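Local structure of tryptophan synthase alpha-subunit (Pyrococcus furiosus, 1GEQ) at residues A[136-141]-A[154-159]; A[160-165]-A[192-197]. The protein cleaves indoleglycerol phosphate to indole and glyceraldehyde 3-phosphate, as the alpha subunit of the tryptophan synthase tetramer of two alpha and two beta chains. All blocks are in the same frame, centred on the assembly; numbering follows the deposited sequence.

How the interactions relate
Both contacts lie in the second half of an eight-stranded barrel, and they close one after the other along the chain, neither nested nor crossed. The chain first runs up strand 135-140 and back through helix 146-155; interaction 1 closes that loop where residues 154-159 return beside the start of the strand. Strand 159-163 then leads straight into interaction 2, which closes the next loop, by way of helix 177-189, when residues 192-197 pair alongside. Strand 159-163 is the common member: on one edge it probably bonds to strand 135-140, with Tyr161 N 2.9 Å from Phe138 O, and on the other it pairs with strand 194-197, so three consecutive barrel strands are tied together.

Interaction 1. Residues A[136-141]-A[154-159]; sequences TVFLAA and DMTTGF
Thr136 is held to the helix end and loop at residues 155-158 through its backbone and its hydroxyl alike. Its N donates a nearly straight bond (166°) to Thr157 OG1 at 2.9 Å, while its O receives Gly158 N at 2.8 Å. With OG1 set between the backbone N and the carbonyl carbon (chi1 57°), the hydroxyl gives its proton to a lone pair of Met155 O, in the carbonyl plane, at 3.0 Å, and accepts Thr157 N. The helix end and the loop after it are thus pinned to the start of the strand.

Phe138 lies across the Met155 side chain at about a right angle. Met155 CE sits over one ring face, SD stands obliquely 5.4 Å from the ring centroid in a Met-aromatic contact, and CB approaches Phe138 CE1. At the ring edge, CD1 comes within 3.4 Å of Thr156 OG1, a hydroxyl bonded to Ile152 O in the preceding helical turn.

Val137 points to the other side of the sheet, where both methyls cover one face of the Phe159 ring; CG1 makes a CH-pi contact 4.0 Å from its centroid. Phe159 neighbours the active-site Glu36. Here the loop between helix 146-155 and strand 159-163 is fastened to strand 135-140, within one beta-alpha-beta unit of the TIM barrel.

Interaction 2. Residues A[160-165]-A[192-197]; sequences VYLVSL and NKVAVG
Leu162 packs against Val194 and Val196 on one face of two parallel strands, while Tyr161 reaches along the other face to Gly197. The backbones run in regular parallel register: Val160 N and Leu162 N donate to Lys193 O and Ala195 O, and Ala195 N and Gly197 N return bonds to Val160 O and Leu162 O. All four are nearly straight, the shortest being Gly197 N to Leu162 O at 2.8 Å.

Leu162 can be followed outward from the strand. Its CB lies 3.9 Å from Ala195 O and 4.1 Å from Val196 CG1. The next bond leans back beside the backbone N (chi1 -54°), which carries CG over Val194 CG1 at 3.4 Å. At the tip, Leu162 CD1 meets Val194 CG1 at 3.4 Å and also touches Val196 CG1. The two contacts to Val194 CG1 are tighter than ordinary van der Waals packing.

Tyr161 swings the opposite way, its CG trans to the backbone N (chi1 -177°), which carries the ring toward the C-terminal end of the strands. Ala195 O lies in the ring plane at the edge, 3.5 Å from CD1; CE1 reaches Gly197 N, and OH comes to 3.7 Å from Gly197 CA. Val163 CG1 sits over one ring face, displaced toward the rim. Replacing Tyr161 with an alanine would probably open a gap beside Gly197 and leave Val163 CG1 without the ring it rests on.

Leu162 and Val196 face outward onto helix 177-189, touching Leu183. Tyr161 faces into the barrel, close to the active-site Glu36, and strands 135-140 and 216-219 continue the sheet on either side.

Interaction 1. Residues A[136-141]-A[154-159]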
ATOM      1  N   THR A 136       4.801  -8.358   7.898  1.00 24.29           N
ATOM      2  CA  THR A 136       5.182  -6.963   8.033  1.00 23.83           C
ATOM      3  C   THR A 136       5.727  -6.348   6.755  1.00 22.26           C
ATOM      4  O   THR A 136       6.455  -6.989   5.997  1.00 19.98           O
ATOM      5  CB  THR A 136       6.251  -6.782   9.133  1.00 23.55           C
ATOM      6  OG1 THR A 136       7.389  -7.595   8.823  1.00 26.14           O
ATOM      7  CG2 THR A 136       5.695  -7.182  10.503  1.00 25.77           C
ATOM      8  N   VAL A 137       5.348  -5.097   6.527  1.00 19.67           N
ATOM      9  CA  VAL A 137       5.819  -4.334   5.382  1.00 19.37           C
ATOM     10  C   VAL A 137       6.393  -3.051   5.979  1.00 21.42           C
ATOM     11  O   VAL A 137       5.728  -2.381   6.769  1.00 21.46           O
ATOM     12  CB  VAL A 137       4.666  -3.962   4.428  1.00 19.02           C
ATOM     13  CG1 VAL A 137       5.194  -3.138   3.253  1.00 18.53           C
ATOM     14  CG2 VAL A 137       3.988  -5.206   3.934  1.00 22.01           C
ATOM     15  N   PHE A 138       7.635  -2.728   5.629  1.00 21.18           N
ATOM     16  CA  PHE A 138       8.276  -1.512   6.115  1.00 20.44           C
ATOM     17  C   PHE A 138       8.669  -0.656   4.928  1.00 19.86           C
ATOM     18  O   PHE A 138       8.982  -1.172   3.856  1.00 18.94           O
ATOM     19  CB  PHE A 138       9.521  -1.829   6.940  1.00 23.19           C
ATOM     20  CG  PHE A 138       9.217  -2.414   8.280  1.00 25.15           C
ATOM     21  CD1 PHE A 138       9.237  -3.791   8.472  1.00 24.56           C
ATOM     22  CD2 PHE A 138       8.896  -1.587   9.354  1.00 28.05           C
ATOM     23  CE1 PHE A 138       8.946  -4.340   9.716  1.00 27.19           C
ATOM     24  CE2 PHE A 138       8.601  -2.130  10.613  1.00 29.31           C
ATOM     25  CZ  PHE A 138       8.627  -3.511  10.790  1.00 28.71           C
ATOM     26  N   LEU A 139       8.665   0.654   5.121  1.00 19.87           N
ATOM     27  CA  LEU A 139       9.019   1.529   4.024  1.00 22.79           C
ATOM     28  C   LEU A 139      10.398   2.148   4.172  1.00 22.23           C
ATOM     29  O   LEU A 139      10.967   2.204   5.263  1.00 21.17           O
ATOM     30  CB  LEU A 139       7.949   2.615   3.852  1.00 28.05           C
ATOM     31  CG  LEU A 139       7.902   3.838   4.757  1.00 30.24           C
ATOM     32  CD1 LEU A 139       8.951   4.840   4.305  1.00 31.69           C
ATOM     33  CD2 LEU A 139       6.509   4.469   4.679  1.00 35.92           C
ATOM     34  N   ALA A 140      10.943   2.572   3.042  1.00 20.49           N
ATOM     35  CA  ALA A 140      12.250   3.202   3.006  1.00 21.45           C
ATOM     36  C   ALA A 140      12.139   4.305   1.970  1.00 21.56           C
ATOM     37  O   ALA A 140      11.534   4.122   0.916  1.00 19.54           O
ATOM     38  CB  ALA A 140      13.332   2.180   2.605  1.00 22.42           C
ATOM     39  N   ALA A 141      12.701   5.466   2.302  1.00 24.16           N
ATOM     40  CA  ALA A 141      12.680   6.626   1.423  1.00 23.17           C
ATOM     41  C   ALA A 141      14.099   6.815   0.904  1.00 21.30           C
ATOM     42  O   ALA A 141      15.016   6.123   1.341  1.00 22.47           O
ATOM     43  CB  ALA A 141      12.230   7.867   2.206  1.00 24.70           C
ATOM     44  N   ASP A 154      15.737  -7.193   7.485  1.00 24.44           N
ATOM     45  CA  ASP A 154      15.743  -8.283   8.465  1.00 25.70           C
ATOM     46  C   ASP A 154      14.455  -8.382   9.283  1.00 27.66           C
ATOM     47  O   ASP A 154      14.105  -9.460   9.755  1.00 29.47           O
ATOM     48  CB  ASP A 154      16.920  -8.159   9.436  1.00 30.34           C
ATOM     49  CG  ASP A 154      18.263  -8.439   8.780  1.00 31.33           C
ATOM     50  OD1 ASP A 154      18.303  -9.170   7.769  1.00 33.55           O
ATOM     51  OD2 ASP A 154      19.279  -7.935   9.290  1.00 36.43           O
ATOM     52  N   MET A 155      13.754  -7.270   9.463  1.00 25.84           N
ATOM     53  CA  MET A 155      12.515  -7.298  10.233  1.00 28.93           C
ATOM     54  C   MET A 155      11.305  -7.530   9.330  1.00 26.13           C
ATOM     55  O   MET A 155      10.206  -7.791   9.811  1.00 28.40           O
ATOM     56  CB  MET A 155      12.312  -5.977  10.982  1.00 31.23           C
ATOM     57  CG  MET A 155      13.400  -5.619  11.966  1.00 37.85           C
ATOM     58  SD  MET A 155      12.906  -4.175  12.919  1.00 44.10           S
ATOM     59  CE  MET A 155      12.866  -2.904  11.639  1.00 44.31           C
ATOM     60  N   THR A 156      11.511  -7.430   8.023  1.00 22.83           N
ATOM     61  CA  THR A 156      10.416  -7.590   7.074  1.00 21.96           C
ATOM     62  C   THR A 156      10.067  -9.031   6.717  1.00 22.70           C
ATOM     63  O   THR A 156      10.941  -9.810   6.342  1.00 19.29           O
ATOM     64  CB  THR A 156      10.729  -6.843   5.762  1.00 22.20           C
ATOM     65  OG1 THR A 156      10.874  -5.440   6.032  1.00 21.34           O
ATOM     66  CG2 THR A 156       9.619  -7.082   4.746  1.00 21.23           C
ATOM     67  N   THR A 157       8.781  -9.370   6.813  1.00 21.10           N
ATOM     68  CA  THR A 157       8.331 -10.708   6.457  1.00 20.20           C
ATOM     69  C   THR A 157       7.408 -10.661   5.235  1.00 21.04           C
ATOM     70  O   THR A 157       7.104 -11.698   4.642  1.00 20.95           O
ATOM     71  CB  THR A 157       7.607 -11.427   7.646  1.00 22.95           C
ATOM     72  OG1 THR A 157       6.462 -10.671   8.060  1.00 21.83           O
ATOM     73  CG2 THR A 157       8.561 -11.585   8.842  1.00 23.53           C
ATOM     74  N   GLY A 158       6.968  -9.457   4.855  1.00 20.00           N
ATOM     75  CA  GLY A 158       6.094  -9.307   3.697  1.00 20.81           C
ATOM     76  C   GLY A 158       6.890  -8.862   2.477  1.00 20.50           C
ATOM     77  O   GLY A 158       7.159  -9.662   1.579  1.00 18.18           O
ATOM     78  N   PHE A 159       7.227  -7.574   2.429  1.00 18.36           N
ATOM     79  CA  PHE A 159       8.061  -7.013   1.365  1.00 17.41           C
ATOM     80  C   PHE A 159       8.500  -5.623   1.798  1.00 16.65           C
ATOM     81  O   PHE A 159       7.928  -5.047   2.720  1.00 15.77           O
ATOM     82  CB  PHE A 159       7.335  -6.975   0.002  1.00 18.72           C
ATOM     83  CG  PHE A 159       6.110  -6.096  -0.032  1.00 20.39           C
ATOM     84  CD1 PHE A 159       6.212  -4.757  -0.398  1.00 20.17           C
ATOM     85  CD2 PHE A 159       4.850  -6.618   0.267  1.00 20.62           C
ATOM     86  CE1 PHE A 159       5.089  -3.941  -0.464  1.00 22.38           C
ATOM     87  CE2 PHE A 159       3.706  -5.803   0.207  1.00 23.98           C
ATOM     88  CZ  PHE A 159       3.830  -4.459  -0.161  1.00 22.25           C
TER

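Interaction 2. Residues A[160-165]-A[192-197]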
ATOM      1  N   VAL A 160       9.543  -5.108   1.165  1.00 17.39           N
ATOM      2  CA  VAL A 160      10.049  -3.787   1.483  1.00 16.49           C
ATOM      3  C   VAL A 160       9.416  -2.800   0.512  1.00 17.91           C
ATOM      4  O   VAL A 160       9.450  -2.999  -0.702  1.00 18.06           O
ATOM      5  CB  VAL A 160      11.588  -3.739   1.351  1.00 16.19           C
ATOM      6  CG1 VAL A 160      12.084  -2.321   1.559  1.00 15.76           C
ATOM      7  CG2 VAL A 160      12.217  -4.683   2.383  1.00 19.16           C
ATOM      8  N   TYR A 161       8.836  -1.737   1.050  1.00 14.27           N
ATOM      9  CA  TYR A 161       8.182  -0.749   0.206  1.00 15.60           C
ATOM     10  C   TYR A 161       9.032   0.518   0.076  1.00 16.11           C
ATOM     11  O   TYR A 161       9.255   1.233   1.044  1.00 17.34           O
ATOM     12  CB  TYR A 161       6.798  -0.437   0.789  1.00 16.04           C
ATOM     13  CG  TYR A 161       5.946   0.530  -0.005  1.00 18.94           C
ATOM     14  CD1 TYR A 161       5.997   0.566  -1.397  1.00 21.12           C
ATOM     15  CD2 TYR A 161       5.036   1.369   0.638  1.00 24.31           C
ATOM     16  CE1 TYR A 161       5.156   1.414  -2.128  1.00 19.82           C
ATOM     17  CE2 TYR A 161       4.190   2.215  -0.086  1.00 22.89           C
ATOM     18  CZ  TYR A 161       4.259   2.229  -1.462  1.00 22.07           C
ATOM     19  OH  TYR A 161       3.442   3.083  -2.163  1.00 22.58           O
ATOM     20  N   LEU A 162       9.517   0.766  -1.135  1.00 15.77           N
ATOM     21  CA  LEU A 162      10.347   1.936  -1.414  1.00 16.36           C
ATOM     22  C   LEU A 162       9.447   3.069  -1.904  1.00 18.80           C
ATOM     23  O   LEU A 162       8.641   2.880  -2.815  1.00 18.97           O
ATOM     24  CB  LEU A 162      11.378   1.617  -2.504  1.00 16.09           C
ATOM     25  CG  LEU A 162      12.282   0.396  -2.289  1.00 17.80           C
ATOM     26  CD1 LEU A 162      13.369   0.367  -3.372  1.00 19.48           C
ATOM     27  CD2 LEU A 162      12.898   0.452  -0.923  1.00 19.27           C
ATOM     28  N   VAL A 163       9.587   4.248  -1.306  1.00 17.76           N
ATOM     29  CA  VAL A 163       8.764   5.378  -1.717  1.00 19.58           C
ATOM     30  C   VAL A 163       9.627   6.595  -2.035  1.00 20.15           C
ATOM     31  O   VAL A 163      10.808   6.642  -1.677  1.00 19.23           O
ATOM     32  CB  VAL A 163       7.743   5.770  -0.615  1.00 19.38           C
ATOM     33  CG1 VAL A 163       6.749   4.636  -0.390  1.00 22.50           C
ATOM     34  CG2 VAL A 163       8.479   6.107   0.682  1.00 23.70           C
ATOM     35  N   SER A 164       9.036   7.579  -2.704  1.00 23.78           N
ATOM     36  CA  SER A 164       9.755   8.798  -3.063  1.00 30.32           C
ATOM     37  C   SER A 164       9.558   9.832  -1.950  1.00 32.07           C
ATOM     38  O   SER A 164       8.544   9.809  -1.254  1.00 32.51           O
ATOM     39  CB  SER A 164       9.212   9.330  -4.393  1.00 32.02           C
ATOM     40  OG  SER A 164      10.220  10.008  -5.116  1.00 37.92           O
ATOM     41  N   LEU A 165      10.518  10.749  -1.797  1.00 36.28           N
ATOM     42  CA  LEU A 165      10.437  11.761  -0.742  1.00 40.22           C
ATOM     43  C   LEU A 165       9.053  12.383  -0.556  1.00 42.08           C
ATOM     44  O   LEU A 165       8.590  12.521   0.575  1.00 42.97           O
ATOM     45  CB  LEU A 165      11.482  12.859  -0.973  1.00 40.74           C
ATOM     46  CG  LEU A 165      12.902  12.480  -0.528  1.00 40.23           C
ATOM     47  CD1 LEU A 165      13.903  13.508  -1.028  1.00 43.17           C
ATOM     48  CD2 LEU A 165      12.948  12.363   0.984  1.00 39.93           C
ATOM     49  N   ASN A 192      14.298  -9.742   0.816  1.00 19.14           N
ATOM     50  CA  ASN A 192      12.851  -9.661   0.599  1.00 18.54           C
ATOM     51  C   ASN A 192      12.562  -9.035  -0.759  1.00 18.54           C
ATOM     52  O   ASN A 192      13.406  -8.341  -1.320  1.00 19.04           O
ATOM     53  CB  ASN A 192      12.180  -8.784   1.659  1.00 22.45           C
ATOM     54  CG  ASN A 192      11.899  -9.525   2.939  1.00 20.08           C
ATOM     55  OD1 ASN A 192      12.600  -9.354   3.939  1.00 25.37           O
ATOM     56  ND2 ASN A 192      10.871 -10.357   2.919  1.00 21.31           N
ATOM     57  N   LYS A 193      11.375  -9.299  -1.298  1.00 17.29           N
ATOM     58  CA  LYS A 193      11.002  -8.697  -2.568  1.00 16.00           C
ATOM     59  C   LYS A 193      10.800  -7.214  -2.275  1.00 14.76           C
ATOM     60  O   LYS A 193      10.560  -6.833  -1.127  1.00 13.68           O
ATOM     61  CB  LYS A 193       9.703  -9.298  -3.108  1.00 16.12           C
ATOM     62  CG  LYS A 193       9.841 -10.759  -3.539  1.00 21.98           C
ATOM     63  CD  LYS A 193       8.637 -11.191  -4.365  1.00 20.90           C
ATOM     64  CE  LYS A 193       8.847 -12.590  -4.960  1.00 21.58           C
ATOM     65  NZ  LYS A 193       7.926 -12.834  -6.112  1.00 18.10           N
ATOM     66  N   VAL A 194      10.903  -6.391  -3.306  1.00 15.77           N
ATOM     67  CA  VAL A 194      10.746  -4.951  -3.149  1.00 18.92           C
ATOM     68  C   VAL A 194       9.659  -4.437  -4.080  1.00 18.91           C
ATOM     69  O   VAL A 194       9.578  -4.853  -5.235  1.00 19.61           O
ATOM     70  CB  VAL A 194      12.074  -4.201  -3.491  1.00 19.16           C
ATOM     71  CG1 VAL A 194      11.847  -2.704  -3.492  1.00 23.28           C
ATOM     72  CG2 VAL A 194      13.155  -4.571  -2.488  1.00 19.83           C
ATOM     73  N   ALA A 195       8.823  -3.540  -3.567  1.00 16.28           N
ATOM     74  CA  ALA A 195       7.774  -2.926  -4.368  1.00 18.39           C
ATOM     75  C   ALA A 195       8.089  -1.432  -4.294  1.00 17.15           C
ATOM     76  O   ALA A 195       8.600  -0.955  -3.267  1.00 19.46           O
ATOM     77  CB  ALA A 195       6.392  -3.218  -3.763  1.00 18.73           C
ATOM     78  N   VAL A 196       7.822  -0.704  -5.368  1.00 15.83           N
ATOM     79  CA  VAL A 196       8.105   0.729  -5.385  1.00 15.43           C
ATOM     80  C   VAL A 196       6.848   1.567  -5.618  1.00 15.73           C
ATOM     81  O   VAL A 196       5.971   1.195  -6.399  1.00 15.14           O
ATOM     82  CB  VAL A 196       9.120   1.090  -6.496  1.00 15.08           C
ATOM     83  CG1 VAL A 196      10.446   0.363  -6.258  1.00 14.65           C
ATOM     84  CG2 VAL A 196       8.541   0.713  -7.873  1.00 14.11           C
ATOM     85  N   GLY A 197       6.776   2.693  -4.910  1.00 17.21           N
ATOM     86  CA  GLY A 197       5.659   3.614  -5.051  1.00 17.22           C
ATOM     87  C   GLY A 197       6.320   4.944  -5.327  1.00 17.68           C
ATOM     88  O   GLY A 197       6.549   5.744  -4.414  1.00 18.92           O
TER